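Long-range contacts in aminomethyltransferase (Bartonella henselae, PDB 3GIR), which belongs to the aminomethyltransferase (glycine cleavage T-protein) family and combines a domain of that family with a C-terminal beta-barrel domain: residues Arg255-Leu260 with Pro384-Arg389; Leu313-Arg318 with Ile376-His381. All blocks are in the same frame, centred on the assembly; numbering follows the deposited sequence.

Contact 1 of 2, residues Arg255-Leu260 with Pro384-Arg389; sequences RLEAGL and PFVEQR
Glu-257, in the last turn of helix 248-257, meets Val-386 through its side chain and the loop at Phe-385 through its carbonyl. CB of Glu-257 starts 3.9 Å from CG2 of Val-386, and CG keeps beside the same methyl. With CG anti to the carbonyl carbon (chi1 -77°) and the chain extended beyond, CD comes to 3.6 Å from that CG2. The tip then turns polar: OE1, also against the methyl, forms a salt bridge with Arg-73, while OE2 accepts from the backbone N of Phe-347. Glutamate suits the place because its methylenes pack on valine and its buried carboxylate has partners on both oxygens.

The carbonyl O of Glu-257 is gripped twice, by N of Val-386 at 3.2 Å and more weakly by N of Phe-385 at 2.9 Å. The next carbonyl also gains a bond, a weak one from NE2 of Gln-388 to O of Ala-258 (3.1 Å). A Schellman motif closes the helix; Gly-259 accepts its positive phi (73°) readily and lets the chain pass close to Pro-384, with CA atoms 4.4 Å apart. Pro-384, which follows a cis peptide bond, packs CB on the carbonyl oxygen of Glu-257 and sets it against O of Ala-258 (3.4 Å). The ring of Phe-385 turns its edge, at CD1, to O of Leu-256.

Among its neighbours, Leu-256 rests on Val-351 and Met-353 of strand 349-356, Phe-385 shares Val-351, and Val-386 reaches Arg-73 of helix 65-74.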
loop_
_atom_site.group_PDB
_atom_site.type_symbol
_atom_site.label_atom_id
_atom_site.label_comp_id
_atom_site.label_asym_id
_atom_site.label_seq_id
_atom_site.Cartn_x
_atom_site.Cartn_y
_atom_site.Cartn_z
ATOM N N ARG A 255 3.330 -3.973 7.179
ATOM C CA ARG A 255 3.700 -2.996 6.214
ATOM C C ARG A 255 4.684 -1.970 6.768
ATOM O O ARG A 255 5.563 -1.509 6.031
ATOM C CB ARG A 255 2.475 -2.333 5.569
ATOM C CG ARG A 255 1.666 -1.387 6.478
ATOM C CD ARG A 255 2.186 -0.021 6.336
ATOM N NE ARG A 255 1.558 0.833 7.335
ATOM C CZ ARG A 255 1.838 2.122 7.552
ATOM N NH1 ARG A 255 2.720 2.793 6.849
ATOM N NH2 ARG A 255 1.135 2.744 8.505
ATOM N N LEU A 256 4.507 -1.586 8.013
ATOM C CA LEU A 256 5.384 -0.591 8.631
ATOM C C LEU A 256 6.792 -1.124 8.832
ATOM O O LEU A 256 7.772 -0.459 8.467
ATOM C CB LEU A 256 4.731 -0.089 9.922
ATOM C CG LEU A 256 5.461 0.973 10.761
ATOM C CD1 LEU A 256 5.968 2.108 9.841
ATOM C CD2 LEU A 256 4.586 1.414 11.959
ATOM N N GLU A 257 6.924 -2.357 9.282
ATOM C CA GLU A 257 8.267 -3.073 9.262
ATOM C C GLU A 257 8.921 -3.077 7.879
ATOM O O GLU A 257 10.128 -2.977 7.737
ATOM C CB GLU A 257 8.132 -4.493 9.786
ATOM C CG GLU A 257 8.034 -4.606 11.238
ATOM C CD GLU A 257 8.032 -6.039 11.707
ATOM O OE1 GLU A 257 7.824 -6.928 10.843
ATOM O OE2 GLU A 257 8.204 -6.294 12.922
ATOM N N ALA A 258 8.110 -3.284 6.833
ATOM C CA ALA A 258 8.550 -3.322 5.427
ATOM C C ALA A 258 8.853 -1.946 4.808
ATOM O O ALA A 258 9.232 -1.869 3.671
ATOM C CB ALA A 258 7.549 -4.107 4.510
ATOM N N GLY A 259 8.639 -0.897 5.557
ATOM C CA GLY A 259 8.852 0.444 5.109
ATOM C C GLY A 259 7.866 1.021 4.122
ATOM O O GLY A 259 8.200 1.979 3.361
ATOM N N LEU A 260 6.665 0.450 4.067
ATOM C CA LEU A 260 5.691 0.815 3.062
ATOM C C LEU A 260 4.798 1.910 3.518
ATOM O O LEU A 260 4.345 1.899 4.654
ATOM C CB LEU A 260 4.887 -0.417 2.643
ATOM C CG LEU A 260 5.715 -1.649 2.272
ATOM C CD1 LEU A 260 4.825 -2.876 2.011
ATOM C CD2 LEU A 260 6.542 -1.277 1.077
ATOM N N PRO A 384 13.795 -0.626 4.837
ATOM C CA PRO A 384 12.846 -1.172 5.799
ATOM C C PRO A 384 13.520 -1.575 7.100
ATOM O O PRO A 384 14.743 -1.750 7.191
ATOM C CB PRO A 384 12.282 -2.405 5.097
ATOM C CG PRO A 384 13.436 -2.829 4.229
ATOM C CD PRO A 384 14.215 -1.634 3.842
ATOM N N PHE A 385 12.715 -1.776 8.135
ATOM C CA PHE A 385 13.203 -2.290 9.381
ATOM C C PHE A 385 13.541 -3.759 9.327
ATOM O O PHE A 385 14.399 -4.248 10.103
ATOM C CB PHE A 385 12.153 -2.086 10.474
ATOM C CG PHE A 385 11.945 -0.647 10.900
ATOM C CD1 PHE A 385 10.868 0.130 10.404
ATOM C CD2 PHE A 385 12.808 -0.064 11.817
ATOM C CE1 PHE A 385 10.668 1.450 10.832
ATOM C CE2 PHE A 385 12.580 1.228 12.255
ATOM C CZ PHE A 385 11.564 1.994 11.716
ATOM N N VAL A 386 12.767 -4.507 8.537
ATOM C CA VAL A 386 12.920 -5.937 8.393
ATOM C C VAL A 386 13.204 -6.221 6.911
ATOM O O VAL A 386 12.588 -5.676 6.009
ATOM C CB VAL A 386 11.612 -6.670 8.911
ATOM C CG1 VAL A 386 11.671 -8.158 8.573
ATOM C CG2 VAL A 386 11.408 -6.429 10.407
ATOM N N GLU A 387 14.112 -7.169 6.672
ATOM C CA GLU A 387 14.570 -7.506 5.354
ATOM C C GLU A 387 13.413 -8.006 4.473
ATOM O O GLU A 387 12.623 -8.813 4.931
ATOM C CB GLU A 387 15.581 -8.652 5.469
ATOM C CG GLU A 387 16.515 -8.825 4.261
ATOM C CD GLU A 387 17.345 -10.136 4.336
ATOM O OE1 GLU A 387 17.463 -10.741 5.439
ATOM O OE2 GLU A 387 17.855 -10.562 3.275
ATOM N N GLN A 388 13.331 -7.470 3.259
ATOM C CA GLN A 388 12.316 -7.892 2.302
ATOM C C GLN A 388 12.682 -9.205 1.665
ATOM O O GLN A 388 13.863 -9.465 1.540
ATOM C CB GLN A 388 12.053 -6.835 1.261
ATOM C CG GLN A 388 11.460 -5.571 1.945
ATOM C CD GLN A 388 11.446 -4.392 1.018
ATOM O OE1 GLN A 388 12.129 -4.368 0.012
ATOM N NE2 GLN A 388 10.627 -3.385 1.364
ATOM N N ARG A 389 11.644 -10.034 1.400
ATOM C CA ARG A 389 11.830 -11.394 0.896
ATOM C C ARG A 389 10.929 -11.638 -0.342
ATOM O O ARG A 389 10.294 -12.692 -0.519
ATOM C CB ARG A 389 11.661 -12.423 2.036
ATOM C CG ARG A 389 12.759 -12.210 3.144
ATOM C CD ARG A 389 12.820 -13.304 4.235
ATOM N NE ARG A 389 11.859 -13.048 5.296
ATOM C CZ ARG A 389 11.956 -12.123 6.265
ATOM N NH1 ARG A 389 10.940 -12.013 7.109
ATOM N NH2 ARG A 389 13.021 -11.309 6.402
#

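Contact 2 of 2, residues Leu313-Arg318 with Ile376-His381; sequences LKPQTR and IALSVH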
loop_
_atom_site.group_PDB
_atom_site.type_symbol
_atom_site.label_atom_id
_atom_site.label_comp_id
_atom_site.label_asym_id
_atom_site.label_seq_id
_atom_site.Cartn_x
_atom_site.Cartn_y
_atom_site.Cartn_z
ATOM N N LEU A 313 11.786 5.948 11.839
ATOM C CA LEU A 313 12.085 6.384 13.190
ATOM C C LEU A 313 12.092 5.203 14.132
ATOM O O LEU A 313 11.162 4.411 14.132
ATOM C CB LEU A 313 11.012 7.422 13.667
ATOM C CG LEU A 313 10.989 8.723 12.895
ATOM C CD1 LEU A 313 9.627 9.515 13.156
ATOM C CD2 LEU A 313 12.192 9.617 13.203
ATOM N N LYS A 314 13.107 5.122 14.982
ATOM C CA LYS A 314 13.212 4.070 15.993
ATOM C C LYS A 314 13.112 4.667 17.365
ATOM O O LYS A 314 14.006 5.305 17.859
ATOM C CB LYS A 314 14.511 3.255 15.821
ATOM C CG LYS A 314 14.667 2.140 16.769
ATOM C CD LYS A 314 16.061 1.413 16.674
ATOM C CE LYS A 314 16.205 0.382 17.812
ATOM N NZ LYS A 314 17.431 -0.508 17.601
ATOM N N PRO A 315 11.955 4.494 18.030
ATOM C CA PRO A 315 11.800 4.964 19.407
ATOM C C PRO A 315 12.796 4.280 20.337
ATOM O O PRO A 315 13.040 3.091 20.176
ATOM C CB PRO A 315 10.354 4.533 19.730
ATOM C CG PRO A 315 9.706 4.458 18.516
ATOM C CD PRO A 315 10.711 3.851 17.543
ATOM N N GLN A 316 13.392 5.049 21.232
ATOM C CA GLN A 316 14.371 4.509 22.230
ATOM C C GLN A 316 13.596 4.221 23.481
ATOM O O GLN A 316 13.689 4.918 24.497
ATOM C CB GLN A 316 15.448 5.530 22.488
ATOM C CG GLN A 316 16.255 5.802 21.246
ATOM C CD GLN A 316 17.434 6.789 21.472
ATOM O OE1 GLN A 316 17.815 7.167 22.620
ATOM N NE2 GLN A 316 17.988 7.216 20.360
ATOM N N THR A 317 12.746 3.241 23.361
ATOM C CA THR A 317 11.834 2.884 24.447
ATOM C C THR A 317 11.222 1.583 23.965
ATOM O O THR A 317 11.308 1.262 22.769
ATOM C CB THR A 317 10.779 3.957 24.773
ATOM O OG1 THR A 317 9.787 3.329 25.598
ATOM C CG2 THR A 317 10.018 4.524 23.502
ATOM N N ARG A 318 10.665 0.799 24.895
ATOM C CA ARG A 318 10.019 -0.454 24.522
ATOM C C ARG A 318 8.563 -0.218 24.174
ATOM O O ARG A 318 7.922 -1.077 23.524
ATOM C CB ARG A 318 10.155 -1.493 25.652
ATOM C CG ARG A 318 11.537 -2.182 25.728
ATOM C CD ARG A 318 11.861 -2.569 27.210
ATOM N NE ARG A 318 13.222 -3.084 27.376
ATOM C CZ ARG A 318 14.335 -2.343 27.341
ATOM N NH1 ARG A 318 14.275 -1.022 27.161
ATOM N NH2 ARG A 318 15.521 -2.934 27.488
ATOM N N ILE A 376 11.256 12.032 25.267
ATOM C CA ILE A 376 11.557 10.681 24.829
ATOM C C ILE A 376 12.326 10.771 23.502
ATOM O O ILE A 376 11.896 11.496 22.599
ATOM C CB ILE A 376 10.286 9.829 24.485
ATOM C CG1 ILE A 376 9.528 9.454 25.746
ATOM C CG2 ILE A 376 10.672 8.490 23.729
ATOM C CD1 ILE A 376 10.369 9.519 26.928
ATOM N N ALA A 377 13.414 10.022 23.350
ATOM C CA ALA A 377 14.233 10.137 22.137
ATOM C C ALA A 377 13.806 9.112 21.090
ATOM O O ALA A 377 13.382 7.995 21.424
ATOM C CB ALA A 377 15.747 9.951 22.489
ATOM N N LEU A 378 13.855 9.482 19.838
ATOM C CA LEU A 378 13.758 8.547 18.694
ATOM C C LEU A 378 15.019 8.790 17.830
ATOM O O LEU A 378 15.525 9.907 17.822
ATOM C CB LEU A 378 12.603 8.866 17.773
ATOM C CG LEU A 378 11.202 8.875 18.436
ATOM C CD1 LEU A 378 10.865 10.231 19.147
ATOM C CD2 LEU A 378 10.148 8.456 17.446
ATOM N N SER A 379 15.484 7.798 17.081
ATOM C CA SER A 379 16.532 8.091 16.133
ATOM C C SER A 379 16.027 7.823 14.720
ATOM O O SER A 379 15.262 6.858 14.446
ATOM C CB SER A 379 17.780 7.243 16.467
ATOM O OG SER A 379 17.475 5.849 16.428
ATOM N N VAL A 380 16.471 8.648 13.806
ATOM C CA VAL A 380 16.133 8.453 12.419
ATOM C C VAL A 380 16.800 7.148 11.978
ATOM O O VAL A 380 17.923 6.863 12.327
ATOM C CB VAL A 380 16.636 9.625 11.547
ATOM C CG1 VAL A 380 16.543 9.277 10.026
ATOM C CG2 VAL A 380 15.924 10.958 11.937
ATOM N N HIS A 381 16.057 6.291 11.282
ATOM C CA HIS A 381 16.421 4.895 11.059
ATOM C C HIS A 381 16.169 4.563 9.596
ATOM O O HIS A 381 15.207 5.002 8.979
ATOM C CB HIS A 381 15.646 3.941 11.966
ATOM C CG HIS A 381 16.172 2.536 12.038
ATOM N ND1 HIS A 381 15.974 1.593 11.035
ATOM C CD2 HIS A 381 16.841 1.904 13.020
ATOM C CE1 HIS A 381 16.542 0.453 11.404
ATOM N NE2 HIS A 381 17.077 0.612 12.598
HETATM O O HOH W 1 18.262 -1.081 14.418
HETATM O O HOH W 2 14.295 8.078 25.265
#
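Leu-313 to Pro-315 and Leu-378 to Val-380 pair as adjacent antiparallel strands in the sheet of the C-terminal barrel domain; the N-to-C directions of strands 313-315 and 376-381 make an angle of 149°.

The backbone bonds come first. Lys-314 and Ser-379 form the hydrogen-bonded pair: N of Lys-314 gives to O of Ser-379 at 2.8 Å, and N of Ser-379 returns a bond to O of Lys-314. Leu-313 with Val-380 and Pro-315 with Leu-378 are non-hydrogen-bonded pairs, so proline fits well at a position whose N-H is not called on by this partner strand. Beyond it, N of Gln-316 prolongs the pairing to O of Ala-377 (3.0 Å). Two CA-H...O contacts fill in between, from Leu-313 to O of Ser-379 and from Leu-378 to O of Lys-314.

Apolar packing occupies the face of Leu-313, Pro-315, Leu-378 and Val-380. CD2 of Leu-378 touches two partners, 4.0 Å from CB of Leu-313 and 4.2 Å from CG of Pro-315. Apolar residues suit this buried face, which Leu-327 of strand 326-328 also lines. Farther along, the CG2 methyls of Thr-317 and Ile-376 meet, with the two side chains at about a right angle.

Lys-314 and Ser-379 lie on the other face. CD of Lys-314 comes to 3.8 Å from CD2 of His-381, brought there by an extended chain with CG trans to N (chi1 -178°). The amide of Gln-316 lies along Ala-377, a residue small enough for OE1 to come to 3.5 Å from its CB. One water joins Ala-377 N and, weakly, Gln-316 O; another lies in the ring plane of His-381, 2.8 Å from NE2.

Overall arrangement
Contact 1 and contact 2 lie about 17 Å apart, centre to centre, on the same side of the chain's centre, and are related through strand 374-381. That strand supplies one half of contact 2, and the chain running on from it becomes the loop 384-389 of contact 1. Contact 2 thus pairs strands within the barrel, whereas contact 1 joins the loop that follows strand 374-381 to helix 248-257. They also touch directly: CZ of Phe-385 packs 3.4 Å from O of Leu-313, and the ring of Phe-385 stacks on that of His-381. The sodium ion, held at Leu-238, Asp-240 and Val-243, involves no residue of either contact.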